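Local structure of penicillin-binding protein (Bacillus halodurans, 3TG9) at residues 34-37 against 41-44; 17-22 against 49-54; 65-70 against 173-178; 59-64 against 155-160; 301-306 against 326-331. The protein probably binds penicillin and related beta-lactams through an active-site serine, like other serine penicillin-binding proteins. All blocks are in the same frame, centred on the assembly; numbering follows the deposited sequence.

Contacts 2, 3 and 4 are buried, contact 5 is partly buried, and contact 1 lies at the surface. Contacts 3 and 4 share helix 58-70 in the helical part of the fold, where Tyr175 also packs on Ala64. Contacts 2 and 5 reach the same antiparallel sheet, and Met22 of one touches Ile327, Leu330 and Phe331 of the other. Contact 1 falls within the stretch of chain that contact 2 spans, and Leu34 probably hydrogen-bonds Gly18. Across contacts 2 and 4 there is only packing around a phenylalanine. Contacts 3 and 5 each add a tyrosine hydrogen bond, to an amide and to a carboxylate respectively, and contact 1 sets a ring against an arginine.

Contact 1 of 5, residues 34-37 against 41-44; sequences LGFA and ERIP
Phe36 and Arg42 meet because both side chains leave the backbone with CG anti to the carbonyl carbon (chi1 -70° for Phe36), and because the arginine chain then bends at chi2 and again at chi3. The double bend folds Arg42 back over the phenyl group. Its CD lies 4.1 Å above one ring face, offset toward the rim, and its NE comes to 3.3 Å from Phe36 CZ. Ring and guanidinium planes are steeply turned, 76° apart, so the two groups do not lie flat on one another. Backbone lies at the ring edge: Phe36 CD1 is 3.5 Å from Ile43 O, and the carbonyl carbon of Ile43 sits in the ring plane. Pro44 adds a looser apolar touch, its CG 4.3 Å from Phe36 CE1. The chain reverses here between strands 30-34 and 43-44. Phe36 and Pro44 form an antiparallel non-hydrogen-bonded pair with CA atoms 4.1 Å apart, and their side chains diverge. Arg42 and Ile43 both face Asn38, which makes a G1 beta bulge; Arg42 takes the left-handed helical backbone conformation (phi 53°) of its first position. Asn38 also accepts the backbone N-H of Glu41 on its side-chain oxygen. From segment 34-37, Gly35 O lies 3.6 Å from Pro44 CA, and Ala37 CB rests 3.6 Å from Ile43 O. Glu41 packs on Ile43 of the second subunit and Ile43 on Glu41 of that subunit, while Phe36 O takes a hydrogen bond from Asn315.

Contact 2 of 5, residues 17-22 against 49-54; sequences SGTALM and TRFGIA
Phe51 pushes its ring against Gly18 and Thr19 near the start of strand 18-24, beside the edge strand 30-34 of the large antiparallel sheet in this penicillin-binding protein fold. Phe51 itself belongs to the short strand 51-52, which pairs with strand 231-232 in a separate two-stranded sheet, so the contact joins two sheets through side-chain packing, with no hydrogen bond between the segments. The tight part is small and buried. With no side chain on Gly18, the outer end of the ring reaches the backbone, and Phe51 CZ stands 3.6 Å from Gly18 CA and 3.7 Å from Gly18 C. Phe51 holds CG anti to its carbonyl carbon (chi1 -66°), which sends the ring across to the larger sheet. Thr19 crosses it at about a right angle, its CB 3.8 Å from Phe51 CE2. Beyond this patch the segments separate. The nearest CA atoms, such as those of Gly18 and Phe51, are 7.9 Å apart, and the strand runs on from Thr19 away from segment 49-54 to put Ala20 and Met22 against helix 320-330. At the looser margin Ser17 and Arg50 are partly exposed; Arg50 turns elsewhere, giving its NE to Glu188 O. Cys313 of strand 308-314 and Asn45 also touch Phe51. Thr19 OG1 has its polar partners outside the contact, being hydrogen-bonded to Ser33 OG and to Glu46 O, and it still lies 3.5 Å from Phe51 CE2, obliquely to the ring.

Contact 3 of 5, residues 65-70 against 173-178; sequences ICQLVE and QEYVEA
Gln67 and Leu68 meet Tyr175 from two regular alpha-helical backbones that keep their distance, Gln67 CA and Tyr175 CA lying 10.6 Å apart, so long side chains span the gap. Tyr175 holds CG anti to its backbone N (chi1 -174°), which carries the ring across to helix 58-70. There its hydroxyl donates a hydrogen bond to Gln67, with Tyr175 OH 2.9 Å from Gln67 OE1. The bond meets the carbonyl at 134°, and the donor is tilted out of the carbonyl plane. OE1 lies at the ring edge, near the ring plane, while amide and ring planes are 62° apart. Both helices belong to the helical region of the beta-lactamase-type fold, and helix 155-168 touches the same group: Val164 and Ser168 pack on Tyr175, Val167 on Leu68. The other end of the Gln67 amide is used too, NE2 reaching Asn179 O and Leu249 O, which fixes the rotation of the amide and keeps OE1 turned to the tyrosine. Leu68 and Tyr175 run alongside one another, pointing opposite ways. The CD2 branch of Leu68 does the touching, 3.5 Å from Tyr175 OH and 3.8 Å from Tyr175 CE1.

Contact 4 of 5, residues 59-64 against 155-160; sequences LFTAIA and AGFILL
Thr61 presents its methyl branch to Phe157 and Leu160, and the rotamer explains why. With CG2 anti to the backbone N and OG1 anti to the carbonyl carbon (chi1 -55°), the methyl faces helix 155-168 while the hydroxyl hydrogen-bonds Ser226 O. Phe157 meets it with a ring edge: CD2 is 3.8 Å from Thr61 CB, which lies near the ring plane. Leu160, one turn on, folds back over the same ring, its CD1 lying over the centre of the Phe157 ring, 3.8 Å above the plane. Its CB also touches the threonine, 4.0 Å from Thr61 CG2. Ala62 N is a more distant neighbour of the ring, 4.5 Å from Phe157 CE2. Phe157 also meets the ring of His99 and borders a probable SxxK active-site motif (Ser55, Lys58, with Tyr152 as the second hydroxyl), placing the contact beside the likely catalytic serine. The two helix segments approach to 10.3 Å between axes at 37°. Helix 93-98 packs on Ala62 and Leu160, helix 172-182 on Thr61 and helix 234-245 on Leu59 and Phe60.

Contact 5 of 5, residues 301-306 against 326-331; sequences AFYPTS and AIEALF
Tyr303 gives the one hydrogen bond of this contact, its OH donating to Glu328 OE1 at 2.7 Å. OE1 lies at the edge of the tyrosine ring, in its plane, and accepts through its anti lone pair, while ring and carboxylate planes stand 77° apart. Glu328 has CG between the backbone N and the carbonyl carbon (chi1 59°) and an extended chain beyond, which swings the carboxylate back across the phenol; its CB comes to 3.3 Å from Tyr303 OH. A salt bridge from Lys286 NZ grips the same OE1, so a hydroxyl and an ammonium share one oxygen, an arrangement that would favour the charged carboxylate. The apolar part belongs to Phe331. Its ring lies oblique to that of Tyr303, with centroids 5.2 Å apart and planes at 32°. In a separate van der Waals contact, Ser306 sets a polar atom beside the ring, OG 3.4 Å from Phe331 CD1 and oblique to it. Together these contacts fasten the end of helix 320-330 to strand 296-303 of the antiparallel sheet and to the turn after it. Val310 of strand 308-314 packs on both Tyr303 and Phe331, Met22 of strand 18-24 lies against Phe331, and helix 7-13 covers Ile327 and Leu330.

Contact 1 of 5, residues 34-37 against 41-44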
# COMPACT_ATOMS: atom_id res chain seq x y z
N LEU B 34 17.04 -0.28 -16.40
CA LEU B 34 17.98 0.11 -15.36
C LEU B 34 17.26 0.28 -14.01
O LEU B 34 16.03 0.38 -13.96
CB LEU B 34 18.70 1.41 -15.74
CG LEU B 34 19.91 1.84 -14.91
CD1 LEU B 34 21.08 0.89 -15.10
CD2 LEU B 34 20.31 3.26 -15.28
N GLY B 35 18.02 0.29 -12.92
CA GLY B 35 17.46 0.50 -11.60
C GLY B 35 16.63 -0.68 -11.12
O GLY B 35 16.58 -1.73 -11.76
N PHE B 36 15.96 -0.49 -9.98
CA PHE B 36 15.14 -1.54 -9.39
C PHE B 36 13.64 -1.32 -9.50
O PHE B 36 13.12 -0.25 -9.14
CB PHE B 36 15.52 -1.75 -7.91
CG PHE B 36 16.87 -2.37 -7.73
CD1 PHE B 36 17.05 -3.72 -7.92
CD2 PHE B 36 17.96 -1.59 -7.40
CE1 PHE B 36 18.29 -4.29 -7.77
CE2 PHE B 36 19.21 -2.16 -7.26
CZ PHE B 36 19.37 -3.50 -7.44
N ALA B 37 12.96 -2.35 -9.99
CA ALA B 37 11.51 -2.46 -9.88
C ALA B 37 11.10 -2.52 -8.40
O ALA B 37 10.13 -1.88 -7.99
CB ALA B 37 11.02 -3.70 -10.61
N GLU B 41 13.56 -5.61 -2.19
CA GLU B 41 13.81 -6.98 -2.63
C GLU B 41 14.85 -7.10 -3.73
O GLU B 41 15.09 -8.19 -4.25
CB GLU B 41 12.51 -7.63 -3.10
CG GLU B 41 11.41 -7.59 -2.06
CD GLU B 41 11.74 -8.46 -0.86
OE1 GLU B 41 12.31 -9.55 -1.08
OE2 GLU B 41 11.43 -8.06 0.29
N ARG B 42 15.46 -5.98 -4.10
CA ARG B 42 16.52 -6.00 -5.09
C ARG B 42 16.09 -6.70 -6.38
O ARG B 42 16.87 -7.43 -7.00
CB ARG B 42 17.76 -6.69 -4.52
CG ARG B 42 18.28 -6.06 -3.25
CD ARG B 42 18.77 -4.65 -3.52
NE ARG B 42 19.94 -4.65 -4.39
CZ ARG B 42 21.19 -4.52 -3.96
NH1 ARG B 42 21.43 -4.38 -2.66
NH2 ARG B 42 22.20 -4.54 -4.82
N ILE B 43 14.83 -6.51 -6.76
CA ILE B 43 14.38 -7.01 -8.05
C ILE B 43 14.63 -5.94 -9.09
O ILE B 43 14.00 -4.88 -9.07
CB ILE B 43 12.89 -7.40 -8.03
CG1 ILE B 43 12.61 -8.42 -6.93
CG2 ILE B 43 12.47 -7.93 -9.41
CD1 ILE B 43 11.17 -8.90 -6.87
N PRO B 44 15.57 -6.19 -10.01
CA PRO B 44 15.94 -5.19 -11.01
C PRO B 44 14.79 -4.94 -11.96
O PRO B 44 14.01 -5.86 -12.24
CB PRO B 44 17.09 -5.87 -11.79
CG PRO B 44 17.50 -7.07 -10.94
CD PRO B 44 16.26 -7.48 -10.20

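Contact 2 of 5, residues 17-22 against 49-54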
# COMPACT_ATOMS: atom_id res chain seq x y z
N SER B 17 15.77 4.98 -13.41
CA SER B 17 15.24 3.67 -13.07
C SER B 17 13.95 3.41 -13.83
O SER B 17 12.93 4.05 -13.58
CB SER B 17 15.00 3.55 -11.57
OG SER B 17 14.36 2.32 -11.26
N GLY B 18 14.01 2.49 -14.78
CA GLY B 18 12.85 2.10 -15.54
C GLY B 18 13.26 1.30 -16.76
O GLY B 18 14.29 0.62 -16.74
N THR B 19 12.46 1.40 -17.82
CA THR B 19 12.75 0.73 -19.09
C THR B 19 12.46 1.67 -20.27
O THR B 19 11.34 2.19 -20.40
CB THR B 19 11.91 -0.53 -19.25
OG1 THR B 19 12.30 -1.49 -18.25
CG2 THR B 19 12.10 -1.13 -20.64
N ALA B 20 13.47 1.89 -21.11
CA ALA B 20 13.29 2.67 -22.34
C ALA B 20 13.29 1.76 -23.56
O ALA B 20 13.90 0.70 -23.56
CB ALA B 20 14.38 3.73 -22.45
N LEU B 21 12.60 2.20 -24.62
CA LEU B 21 12.54 1.45 -25.87
C LEU B 21 12.61 2.40 -27.07
O LEU B 21 12.08 3.51 -27.03
CB LEU B 21 11.27 0.60 -25.93
CG LEU B 21 10.89 -0.12 -27.23
CD1 LEU B 21 9.97 -1.27 -26.94
CD2 LEU B 21 10.23 0.83 -28.21
N MET B 22 13.28 1.96 -28.13
CA MET B 22 13.30 2.71 -29.40
C MET B 22 13.20 1.77 -30.59
O MET B 22 13.92 0.79 -30.68
CB MET B 22 14.58 3.52 -29.54
CG MET B 22 15.01 3.66 -30.98
SD MET B 22 16.70 4.26 -31.16
CE MET B 22 16.42 6.03 -31.15
N THR B 49 9.05 -5.84 -17.12
CA THR B 49 8.51 -5.18 -15.94
C THR B 49 7.37 -4.24 -16.34
O THR B 49 7.53 -3.44 -17.27
CB THR B 49 9.58 -4.31 -15.27
OG1 THR B 49 10.74 -5.09 -14.97
CG2 THR B 49 9.04 -3.69 -14.00
N ARG B 50 6.24 -4.34 -15.65
CA ARG B 50 5.14 -3.41 -15.87
C ARG B 50 5.30 -2.12 -15.08
O ARG B 50 5.66 -2.15 -13.90
CB ARG B 50 3.80 -4.04 -15.50
CG ARG B 50 3.32 -5.02 -16.50
CD ARG B 50 3.56 -6.45 -16.01
NE ARG B 50 2.59 -7.31 -16.65
CZ ARG B 50 1.99 -8.33 -16.06
NH1 ARG B 50 2.30 -8.65 -14.81
NH2 ARG B 50 1.10 -9.04 -16.75
N PHE B 51 5.02 -1.00 -15.73
CA PHE B 51 5.13 0.31 -15.11
C PHE B 51 3.81 1.06 -15.18
O PHE B 51 3.10 0.97 -16.19
CB PHE B 51 6.20 1.15 -15.81
CG PHE B 51 7.60 0.62 -15.66
CD1 PHE B 51 8.42 1.08 -14.64
CD2 PHE B 51 8.10 -0.31 -16.56
CE1 PHE B 51 9.70 0.62 -14.51
CE2 PHE B 51 9.39 -0.78 -16.43
CZ PHE B 51 10.19 -0.31 -15.41
N GLY B 52 3.47 1.78 -14.12
CA GLY B 52 2.34 2.70 -14.17
C GLY B 52 2.71 3.85 -15.08
O GLY B 52 3.88 4.25 -15.11
N ILE B 53 1.74 4.40 -15.81
CA ILE B 53 2.04 5.45 -16.79
C ILE B 53 1.28 6.77 -16.59
O ILE B 53 1.32 7.67 -17.44
CB ILE B 53 1.84 4.95 -18.23
CG1 ILE B 53 0.36 4.80 -18.56
CG2 ILE B 53 2.55 3.60 -18.44
CD1 ILE B 53 0.11 4.24 -19.97
N ALA B 54 0.57 6.88 -15.46
CA ALA B 54 -0.15 8.11 -15.15
C ALA B 54 -1.03 8.53 -16.33
O ALA B 54 -1.72 7.68 -16.91
CB ALA B 54 0.84 9.21 -14.79

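Contact 3 of 5, residues 65-70 against 173-178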
# COMPACT_ATOMS: atom_id res chain seq x y z
N ILE B 65 -13.27 5.72 -26.82
CA ILE B 65 -14.39 6.60 -27.14
C ILE B 65 -14.60 6.69 -28.65
O ILE B 65 -15.74 6.74 -29.13
CB ILE B 65 -14.17 8.01 -26.58
CG1 ILE B 65 -14.48 8.04 -25.08
CG2 ILE B 65 -15.05 9.01 -27.32
CD1 ILE B 65 -15.95 7.86 -24.77
N CYS B 66 -13.50 6.70 -29.39
CA CYS B 66 -13.57 6.73 -30.85
C CYS B 66 -14.16 5.43 -31.39
O CYS B 66 -14.90 5.45 -32.36
CB CYS B 66 -12.19 6.99 -31.45
SG CYS B 66 -11.60 8.66 -31.12
N GLN B 67 -13.83 4.30 -30.75
CA GLN B 67 -14.36 3.01 -31.20
C GLN B 67 -15.88 2.96 -31.08
O GLN B 67 -16.55 2.35 -31.91
CB GLN B 67 -13.77 1.86 -30.40
CG GLN B 67 -12.30 1.61 -30.63
CD GLN B 67 -11.79 0.49 -29.76
OE1 GLN B 67 -12.33 0.24 -28.68
NE2 GLN B 67 -10.76 -0.21 -30.23
N LEU B 68 -16.40 3.59 -30.03
CA LEU B 68 -17.85 3.65 -29.85
C LEU B 68 -18.47 4.53 -30.93
O LEU B 68 -19.55 4.24 -31.43
CB LEU B 68 -18.19 4.21 -28.46
CG LEU B 68 -17.69 3.38 -27.28
CD1 LEU B 68 -18.08 4.03 -25.98
CD2 LEU B 68 -18.22 1.95 -27.35
N VAL B 69 -17.77 5.60 -31.29
CA VAL B 69 -18.24 6.45 -32.38
C VAL B 69 -18.19 5.68 -33.70
O VAL B 69 -19.17 5.62 -34.42
CB VAL B 69 -17.46 7.77 -32.46
CG1 VAL B 69 -17.95 8.62 -33.64
CG2 VAL B 69 -17.60 8.55 -31.15
N GLU B 70 -17.05 5.06 -33.99
CA GLU B 70 -16.89 4.28 -35.22
C GLU B 70 -17.91 3.15 -35.31
O GLU B 70 -18.30 2.74 -36.40
CB GLU B 70 -15.47 3.73 -35.36
CG GLU B 70 -15.32 2.66 -36.44
CD GLU B 70 -13.87 2.26 -36.70
OE1 GLU B 70 -12.97 3.05 -36.35
OE2 GLU B 70 -13.63 1.15 -37.25
N GLN B 173 -12.23 -0.36 -17.34
CA GLN B 173 -11.09 -1.26 -17.39
C GLN B 173 -11.34 -2.50 -18.25
O GLN B 173 -10.49 -2.91 -19.05
CB GLN B 173 -10.69 -1.68 -15.96
CG GLN B 173 -10.25 -0.51 -15.06
CD GLN B 173 -11.41 0.33 -14.51
OE1 GLN B 173 -12.58 0.03 -14.75
NE2 GLN B 173 -11.07 1.38 -13.75
N GLU B 174 -12.52 -3.08 -18.08
CA GLU B 174 -12.92 -4.23 -18.89
C GLU B 174 -12.94 -3.87 -20.37
O GLU B 174 -12.45 -4.62 -21.21
CB GLU B 174 -14.30 -4.73 -18.45
CG GLU B 174 -14.27 -5.64 -17.25
CD GLU B 174 -15.65 -5.93 -16.70
OE1 GLU B 174 -16.59 -5.17 -17.02
OE2 GLU B 174 -15.79 -6.91 -15.93
N TYR B 175 -13.51 -2.71 -20.69
CA TYR B 175 -13.59 -2.28 -22.08
C TYR B 175 -12.19 -2.17 -22.70
O TYR B 175 -11.93 -2.73 -23.77
CB TYR B 175 -14.35 -0.96 -22.24
CG TYR B 175 -14.56 -0.61 -23.70
CD1 TYR B 175 -15.76 -0.89 -24.34
CD2 TYR B 175 -13.53 -0.04 -24.46
CE1 TYR B 175 -15.95 -0.59 -25.68
CE2 TYR B 175 -13.71 0.26 -25.80
CZ TYR B 175 -14.93 -0.02 -26.41
OH TYR B 175 -15.12 0.27 -27.75
N VAL B 176 -11.29 -1.47 -22.01
CA VAL B 176 -9.98 -1.19 -22.57
C VAL B 176 -9.12 -2.44 -22.72
O VAL B 176 -8.48 -2.65 -23.76
CB VAL B 176 -9.23 -0.12 -21.76
CG1 VAL B 176 -7.79 0.01 -22.24
CG2 VAL B 176 -9.95 1.22 -21.85
N GLU B 177 -9.09 -3.27 -21.68
CA GLU B 177 -8.31 -4.50 -21.71
C GLU B 177 -8.79 -5.42 -22.84
O GLU B 177 -8.00 -6.16 -23.45
CB GLU B 177 -8.36 -5.19 -20.33
CG GLU B 177 -7.86 -4.27 -19.20
CD GLU B 177 -7.88 -4.90 -17.81
OE1 GLU B 177 -8.80 -5.68 -17.50
OE2 GLU B 177 -6.97 -4.58 -17.00
N ALA B 178 -10.08 -5.36 -23.15
CA ALA B 178 -10.67 -6.19 -24.19
C ALA B 178 -10.56 -5.57 -25.59
O ALA B 178 -10.11 -6.22 -26.53
CB ALA B 178 -12.13 -6.49 -23.85

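Contact 4 of 5, residues 59-64 against 155-160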
# COMPACT_ATOMS: atom_id res chain seq x y z
N LEU B 59 -4.84 8.38 -23.69
CA LEU B 59 -4.91 7.95 -25.08
C LEU B 59 -5.81 6.73 -25.28
O LEU B 59 -6.55 6.65 -26.26
CB LEU B 59 -3.51 7.64 -25.63
CG LEU B 59 -3.44 7.08 -27.06
CD1 LEU B 59 -4.16 7.97 -28.05
CD2 LEU B 59 -1.99 6.90 -27.47
N PHE B 60 -5.73 5.77 -24.34
CA PHE B 60 -6.55 4.56 -24.42
C PHE B 60 -8.01 4.93 -24.23
O PHE B 60 -8.90 4.31 -24.80
CB PHE B 60 -6.16 3.52 -23.33
CG PHE B 60 -4.68 3.26 -23.21
CD1 PHE B 60 -3.79 3.68 -24.18
CD2 PHE B 60 -4.18 2.57 -22.10
CE1 PHE B 60 -2.42 3.43 -24.05
CE2 PHE B 60 -2.82 2.32 -21.97
CZ PHE B 60 -1.95 2.76 -22.95
N THR B 61 -8.26 5.94 -23.40
CA THR B 61 -9.61 6.42 -23.19
C THR B 61 -10.15 7.03 -24.48
O THR B 61 -11.29 6.78 -24.86
CB THR B 61 -9.67 7.46 -22.06
OG1 THR B 61 -9.09 6.90 -20.87
CG2 THR B 61 -11.10 7.87 -21.77
N ALA B 62 -9.32 7.81 -25.16
CA ALA B 62 -9.73 8.44 -26.41
C ALA B 62 -9.96 7.38 -27.48
O ALA B 62 -10.93 7.45 -28.23
CB ALA B 62 -8.69 9.43 -26.87
N ILE B 63 -9.07 6.40 -27.55
CA ILE B 63 -9.21 5.31 -28.51
C ILE B 63 -10.55 4.60 -28.28
O ILE B 63 -11.29 4.32 -29.22
CB ILE B 63 -8.07 4.30 -28.37
CG1 ILE B 63 -6.72 4.95 -28.70
CG2 ILE B 63 -8.30 3.07 -29.27
CD1 ILE B 63 -5.54 3.98 -28.64
N ALA B 64 -10.85 4.31 -27.02
CA ALA B 64 -12.09 3.61 -26.68
C ALA B 64 -13.31 4.42 -27.10
O ALA B 64 -14.26 3.87 -27.66
CB ALA B 64 -12.13 3.31 -25.18
N ALA B 155 -10.68 15.40 -14.57
CA ALA B 155 -12.07 15.02 -14.37
C ALA B 155 -12.76 14.82 -15.71
O ALA B 155 -13.61 13.95 -15.87
CB ALA B 155 -12.80 16.08 -13.53
N GLY B 156 -12.37 15.62 -16.70
CA GLY B 156 -12.92 15.50 -18.03
C GLY B 156 -12.71 14.12 -18.63
O GLY B 156 -13.53 13.64 -19.42
N PHE B 157 -11.61 13.48 -18.27
CA PHE B 157 -11.37 12.13 -18.78
C PHE B 157 -11.99 11.05 -17.90
O PHE B 157 -12.22 9.93 -18.36
CB PHE B 157 -9.88 11.88 -19.07
CG PHE B 157 -9.50 12.21 -20.48
CD1 PHE B 157 -9.53 13.52 -20.93
CD2 PHE B 157 -9.16 11.21 -21.38
CE1 PHE B 157 -9.20 13.84 -22.24
CE2 PHE B 157 -8.83 11.51 -22.70
CZ PHE B 157 -8.85 12.84 -23.12
N ILE B 158 -12.28 11.39 -16.65
CA ILE B 158 -13.14 10.55 -15.82
C ILE B 158 -14.52 10.49 -16.46
O ILE B 158 -15.09 9.41 -16.64
CB ILE B 158 -13.29 11.08 -14.38
CG1 ILE B 158 -11.97 11.00 -13.63
CG2 ILE B 158 -14.37 10.29 -13.66
CD1 ILE B 158 -11.49 9.57 -13.41
N LEU B 159 -15.07 11.66 -16.80
CA LEU B 159 -16.39 11.74 -17.43
C LEU B 159 -16.46 10.91 -18.71
O LEU B 159 -17.45 10.22 -18.95
CB LEU B 159 -16.78 13.20 -17.70
CG LEU B 159 -16.97 14.07 -16.45
CD1 LEU B 159 -17.13 15.54 -16.79
CD2 LEU B 159 -18.15 13.57 -15.62
N LEU B 160 -15.41 10.97 -19.53
CA LEU B 160 -15.34 10.13 -20.72
C LEU B 160 -15.38 8.64 -20.34
O LEU B 160 -16.03 7.83 -21.00
CB LEU B 160 -14.10 10.47 -21.55
CG LEU B 160 -14.11 11.75 -22.40
CD1 LEU B 160 -12.75 12.00 -23.02
CD2 LEU B 160 -15.19 11.72 -23.48

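Contact 5 of 5, residues 301-306 against 326-331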
# COMPACT_ATOMS: atom_id res chain seq x y z
N ALA B 301 6.16 8.26 -27.80
CA ALA B 301 5.90 9.01 -29.02
C ALA B 301 6.01 8.16 -30.27
O ALA B 301 6.73 7.16 -30.30
CB ALA B 301 6.84 10.20 -29.11
N PHE B 302 5.29 8.57 -31.31
CA PHE B 302 5.41 7.99 -32.63
C PHE B 302 5.85 9.09 -33.59
O PHE B 302 5.20 10.13 -33.70
CB PHE B 302 4.08 7.40 -33.08
CG PHE B 302 4.11 6.81 -34.46
CD1 PHE B 302 3.75 7.56 -35.56
CD2 PHE B 302 4.50 5.49 -34.65
CE1 PHE B 302 3.78 7.01 -36.84
CE2 PHE B 302 4.53 4.93 -35.92
CZ PHE B 302 4.18 5.69 -37.01
N TYR B 303 6.96 8.87 -34.28
CA TYR B 303 7.51 9.85 -35.19
C TYR B 303 7.18 9.48 -36.63
O TYR B 303 7.82 8.61 -37.21
CB TYR B 303 9.02 9.96 -34.98
CG TYR B 303 9.39 10.22 -33.54
CD1 TYR B 303 9.61 11.51 -33.08
CD2 TYR B 303 9.53 9.18 -32.64
CE1 TYR B 303 9.96 11.75 -31.76
CE2 TYR B 303 9.87 9.42 -31.31
CZ TYR B 303 10.09 10.70 -30.88
OH TYR B 303 10.42 10.94 -29.56
N PRO B 304 6.16 10.13 -37.21
CA PRO B 304 5.61 9.85 -38.55
C PRO B 304 6.68 9.85 -39.65
O PRO B 304 6.58 9.11 -40.63
CB PRO B 304 4.63 11.00 -38.79
CG PRO B 304 4.30 11.53 -37.44
CD PRO B 304 5.53 11.31 -36.60
N THR B 305 7.70 10.68 -39.48
CA THR B 305 8.75 10.80 -40.49
C THR B 305 9.53 9.51 -40.65
O THR B 305 9.65 8.97 -41.75
CB THR B 305 9.73 11.93 -40.12
OG1 THR B 305 9.17 13.20 -40.48
CG2 THR B 305 11.07 11.73 -40.82
N SER B 306 10.06 9.01 -39.54
CA SER B 306 10.92 7.84 -39.57
C SER B 306 10.13 6.59 -39.21
O SER B 306 10.70 5.50 -39.13
CB SER B 306 12.08 8.04 -38.61
OG SER B 306 11.68 8.83 -37.50
N ALA B 326 17.11 12.62 -25.32
CA ALA B 326 18.36 11.97 -25.70
C ALA B 326 18.16 10.94 -26.79
O ALA B 326 19.02 10.76 -27.65
CB ALA B 326 19.01 11.32 -24.49
N ILE B 327 17.01 10.27 -26.76
CA ILE B 327 16.72 9.20 -27.70
C ILE B 327 16.22 9.73 -29.04
O ILE B 327 16.60 9.22 -30.10
CB ILE B 327 15.67 8.21 -27.16
CG1 ILE B 327 16.18 7.48 -25.91
CG2 ILE B 327 15.26 7.22 -28.23
CD1 ILE B 327 15.18 6.47 -25.33
N GLU B 328 15.34 10.72 -29.02
CA GLU B 328 14.78 11.22 -30.26
C GLU B 328 15.85 11.95 -31.06
O GLU B 328 15.75 12.09 -32.28
CB GLU B 328 13.52 12.06 -30.02
CG GLU B 328 13.71 13.28 -29.16
CD GLU B 328 12.42 14.08 -29.01
OE1 GLU B 328 11.33 13.49 -29.15
OE2 GLU B 328 12.51 15.30 -28.77
N ALA B 329 16.88 12.41 -30.35
CA ALA B 329 18.08 12.95 -30.97
C ALA B 329 18.74 11.90 -31.87
O ALA B 329 19.05 12.18 -33.03
CB ALA B 329 19.06 13.41 -29.90
N LEU B 330 18.94 10.71 -31.31
CA LEU B 330 19.48 9.57 -32.07
C LEU B 330 18.83 9.45 -33.45
O LEU B 330 19.50 9.12 -34.43
CB LEU B 330 19.28 8.28 -31.28
CG LEU B 330 20.42 7.79 -30.37
CD1 LEU B 330 21.08 8.93 -29.60
CD2 LEU B 330 19.90 6.72 -29.43
N PHE B 331 17.53 9.69 -33.52
CA PHE B 331 16.84 9.74 -34.80
C PHE B 331 17.47 10.81 -35.70
O PHE B 331 17.19 10.90 -36.89
CB PHE B 331 15.36 10.04 -34.59
CG PHE B 331 14.54 8.84 -34.20
CD1 PHE B 331 13.96 8.04 -35.17
CD2 PHE B 331 14.36 8.51 -32.87
CE1 PHE B 331 13.20 6.93 -34.82
CE2 PHE B 331 13.60 7.40 -32.51
CZ PHE B 331 13.02 6.61 -33.49